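Thiol-activated cytolysin (Desulfobulbus propionicus, PDB 6NAL) is probably a pore-forming toxin of the cholesterol-dependent cytolysin family, inserting a beta-barrel into target membranes. Local coordinates at residues D60-T71 with A331-V339. Numbering follows the deposited sequence.
Sequences DIAVPSAYEDVT and AAPLNYYTV
With CG of Y336 set between its own backbone N and carbonyl carbon (chi1 73°), the phenol ring swings across to the 60-71 loop, where T71 brings CG2 over one face of it. T71 has OG1 between its backbone N and carbonyl carbon (chi1 56°) and CG2 anti to the carbonyl carbon, which lets the methyl make a CH-pi contact 3.9 Å from the centroid of the Y336 ring, 21° off the ring normal, while OG1 donates to Y67 O. At the ring's edge and in its plane lies A62 O, and I61 CG2 approaches Y336 CE1 obliquely at 3.5 Å. A flat ring suits this place, since it offers a face to the T71 methyl and its polarised C-H edge to A62 O; L77, L83 and V238 also touch it. The backbones share a single beta bridge between A62 and N335: V63 N donates to L334 O at 3.0 Å, and Y336 N to I61 O at 3.1 Å. Strand 332-340 pairs on with strand 232-250 in the large antiparallel sheet of the cytolysin region, so the loop between strands 44-59 and 76-78 is tied to that sheet. N335 ND2 adds a weak bond to I61 O (3.3 Å) and also binds G164 O, while OD1 takes K194 NZ, a use of both amide ends. A water accepts from I61 N and donates to Y336 O, 2.8 Å from each. Beta-branched V63 spreads both methyls over P333, CG2 lying 3.8 Å from P333 CB and also reaching Y336, and the extended E68 chain lays its carboxylate against P333 CG.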
# COMPACT_ATOMS: atom_id res chain seq x y z
N ASP A 60 -17.26 -25.31 7.14
CA ASP A 60 -17.14 -26.57 7.87
C ASP A 60 -18.07 -26.59 9.08
O ASP A 60 -18.06 -25.65 9.89
CB ASP A 60 -15.71 -26.78 8.36
CG ASP A 60 -14.98 -27.86 7.62
OD1 ASP A 60 -15.62 -28.53 6.78
OD2 ASP A 60 -13.75 -28.03 7.88
N ILE A 61 -18.85 -27.65 9.23
CA ILE A 61 -19.85 -27.72 10.29
C ILE A 61 -19.25 -28.48 11.46
O ILE A 61 -19.00 -29.68 11.36
CB ILE A 61 -21.14 -28.39 9.82
CG1 ILE A 61 -21.60 -27.88 8.45
CG2 ILE A 61 -22.19 -28.21 10.87
CD1 ILE A 61 -22.01 -26.48 8.43
N ALA A 62 -19.01 -27.79 12.57
CA ALA A 62 -18.57 -28.43 13.80
C ALA A 62 -19.70 -29.22 14.45
O ALA A 62 -20.88 -28.87 14.37
CB ALA A 62 -18.07 -27.40 14.81
N VAL A 63 -19.32 -30.31 15.10
CA VAL A 63 -20.24 -31.00 16.00
C VAL A 63 -20.40 -30.18 17.26
O VAL A 63 -19.46 -30.07 18.04
CB VAL A 63 -19.71 -32.39 16.38
CG1 VAL A 63 -20.56 -32.98 17.51
CG2 VAL A 63 -19.72 -33.36 15.23
N PRO A 64 -21.56 -29.64 17.56
CA PRO A 64 -21.69 -28.87 18.80
C PRO A 64 -21.60 -29.77 20.03
O PRO A 64 -22.07 -30.91 20.04
CB PRO A 64 -23.07 -28.20 18.69
CG PRO A 64 -23.48 -28.37 17.26
CD PRO A 64 -22.79 -29.63 16.75
N SER A 65 -20.97 -29.22 21.07
CA SER A 65 -20.85 -29.90 22.36
C SER A 65 -22.18 -30.42 22.88
O SER A 65 -22.25 -31.47 23.53
CB SER A 65 -20.27 -28.91 23.37
OG SER A 65 -21.26 -27.90 23.64
N ALA A 66 -23.25 -29.69 22.65
CA ALA A 66 -24.53 -30.00 23.28
C ALA A 66 -25.42 -30.81 22.38
O ALA A 66 -26.51 -31.20 22.80
CB ALA A 66 -25.26 -28.72 23.70
N TYR A 67 -24.98 -31.08 21.15
CA TYR A 67 -25.75 -31.91 20.23
C TYR A 67 -24.93 -33.06 19.65
O TYR A 67 -25.18 -33.46 18.51
CB TYR A 67 -26.30 -31.06 19.09
CG TYR A 67 -27.25 -29.98 19.52
CD1 TYR A 67 -26.79 -28.81 20.11
CD2 TYR A 67 -28.62 -30.12 19.33
CE1 TYR A 67 -27.67 -27.81 20.49
CE2 TYR A 67 -29.49 -29.13 19.70
CZ TYR A 67 -29.00 -27.99 20.28
OH TYR A 67 -29.87 -27.03 20.66
N GLU A 68 -23.96 -33.59 20.41
CA GLU A 68 -23.24 -34.79 19.98
C GLU A 68 -24.19 -35.97 19.78
O GLU A 68 -24.02 -36.75 18.84
CB GLU A 68 -22.16 -35.20 21.00
CG GLU A 68 -21.19 -34.11 21.49
CD GLU A 68 -19.86 -34.69 22.06
OE1 GLU A 68 -19.79 -35.93 22.36
OE2 GLU A 68 -18.89 -33.88 22.19
N ASP A 69 -25.20 -36.11 20.64
CA ASP A 69 -26.14 -37.23 20.55
C ASP A 69 -27.16 -37.08 19.43
O ASP A 69 -27.96 -37.98 19.24
CB ASP A 69 -26.88 -37.40 21.86
CG ASP A 69 -27.84 -36.22 22.16
OD1 ASP A 69 -27.77 -35.14 21.49
OD2 ASP A 69 -28.66 -36.39 23.09
N VAL A 70 -27.07 -36.02 18.62
CA VAL A 70 -27.96 -35.79 17.48
C VAL A 70 -27.21 -35.71 16.16
O VAL A 70 -27.85 -35.65 15.09
CB VAL A 70 -28.79 -34.52 17.72
CG1 VAL A 70 -29.30 -33.92 16.47
CG2 VAL A 70 -29.91 -34.86 18.69
N THR A 71 -25.88 -35.77 16.18
CA THR A 71 -25.13 -35.58 14.96
C THR A 71 -24.16 -36.72 14.75
O THR A 71 -23.01 -36.52 14.32
CB THR A 71 -24.34 -34.28 14.97
OG1 THR A 71 -23.51 -34.26 16.12
CG2 THR A 71 -25.20 -33.11 15.02
N ALA A 331 -11.43 -39.69 21.65
CA ALA A 331 -11.30 -38.59 20.72
C ALA A 331 -12.57 -37.75 20.72
O ALA A 331 -13.66 -38.22 21.06
CB ALA A 331 -11.00 -39.10 19.32
N ALA A 332 -12.43 -36.48 20.33
CA ALA A 332 -13.62 -35.65 20.31
C ALA A 332 -14.21 -35.60 18.91
O ALA A 332 -13.47 -35.71 17.92
CB ALA A 332 -13.30 -34.24 20.77
N PRO A 333 -15.53 -35.52 18.77
CA PRO A 333 -16.09 -35.24 17.44
C PRO A 333 -15.74 -33.82 17.05
O PRO A 333 -15.76 -32.91 17.88
CB PRO A 333 -17.61 -35.43 17.63
CG PRO A 333 -17.85 -35.37 19.10
CD PRO A 333 -16.58 -35.90 19.74
N LEU A 334 -15.40 -33.64 15.78
CA LEU A 334 -14.89 -32.37 15.30
C LEU A 334 -15.81 -31.81 14.25
O LEU A 334 -16.42 -30.76 14.46
CB LEU A 334 -13.48 -32.51 14.72
CG LEU A 334 -12.44 -32.91 15.74
CD1 LEU A 334 -11.05 -32.98 15.16
CD2 LEU A 334 -12.47 -31.94 16.94
N ASN A 335 -15.97 -32.51 13.14
CA ASN A 335 -16.83 -32.01 12.08
C ASN A 335 -17.71 -33.14 11.58
O ASN A 335 -17.36 -34.32 11.71
CB ASN A 335 -15.98 -31.42 10.95
CG ASN A 335 -15.15 -30.21 11.41
OD1 ASN A 335 -13.99 -30.35 11.81
ND2 ASN A 335 -15.74 -29.03 11.34
N TYR A 336 -18.86 -32.78 11.04
CA TYR A 336 -19.77 -33.75 10.45
C TYR A 336 -20.24 -33.17 9.13
O TYR A 336 -20.20 -31.95 8.89
CB TYR A 336 -20.94 -34.17 11.44
CG TYR A 336 -22.02 -33.16 11.68
CD1 TYR A 336 -21.80 -32.07 12.49
CD2 TYR A 336 -23.28 -33.30 11.10
CE1 TYR A 336 -22.77 -31.09 12.68
CE2 TYR A 336 -24.28 -32.35 11.32
CZ TYR A 336 -24.01 -31.26 12.11
OH TYR A 336 -24.99 -30.32 12.32
N TYR A 337 -20.62 -34.08 8.24
CA TYR A 337 -21.02 -33.80 6.88
C TYR A 337 -22.38 -34.44 6.66
O TYR A 337 -22.59 -35.61 7.03
CB TYR A 337 -19.99 -34.35 5.88
CG TYR A 337 -18.63 -33.74 6.17
CD1 TYR A 337 -17.77 -34.33 7.11
CD2 TYR A 337 -18.23 -32.54 5.57
CE1 TYR A 337 -16.55 -33.78 7.40
CE2 TYR A 337 -17.00 -31.98 5.87
CZ TYR A 337 -16.16 -32.60 6.79
OH TYR A 337 -14.94 -32.05 7.11
N THR A 338 -23.30 -33.63 6.12
CA THR A 338 -24.67 -34.01 5.86
C THR A 338 -24.87 -34.11 4.36
O THR A 338 -24.30 -33.34 3.59
CB THR A 338 -25.72 -33.01 6.39
OG1 THR A 338 -25.36 -31.65 6.07
CG2 THR A 338 -25.83 -33.15 7.86
N VAL A 339 -25.76 -34.99 3.98
CA VAL A 339 -26.27 -35.14 2.63
C VAL A 339 -27.81 -35.08 2.72
O VAL A 339 -28.40 -35.36 3.77
CB VAL A 339 -25.66 -36.46 2.10
CG1 VAL A 339 -26.50 -37.68 2.52
CG2 VAL A 339 -25.37 -36.37 0.62
O HOH W 1 -18.60 -29.97 7.70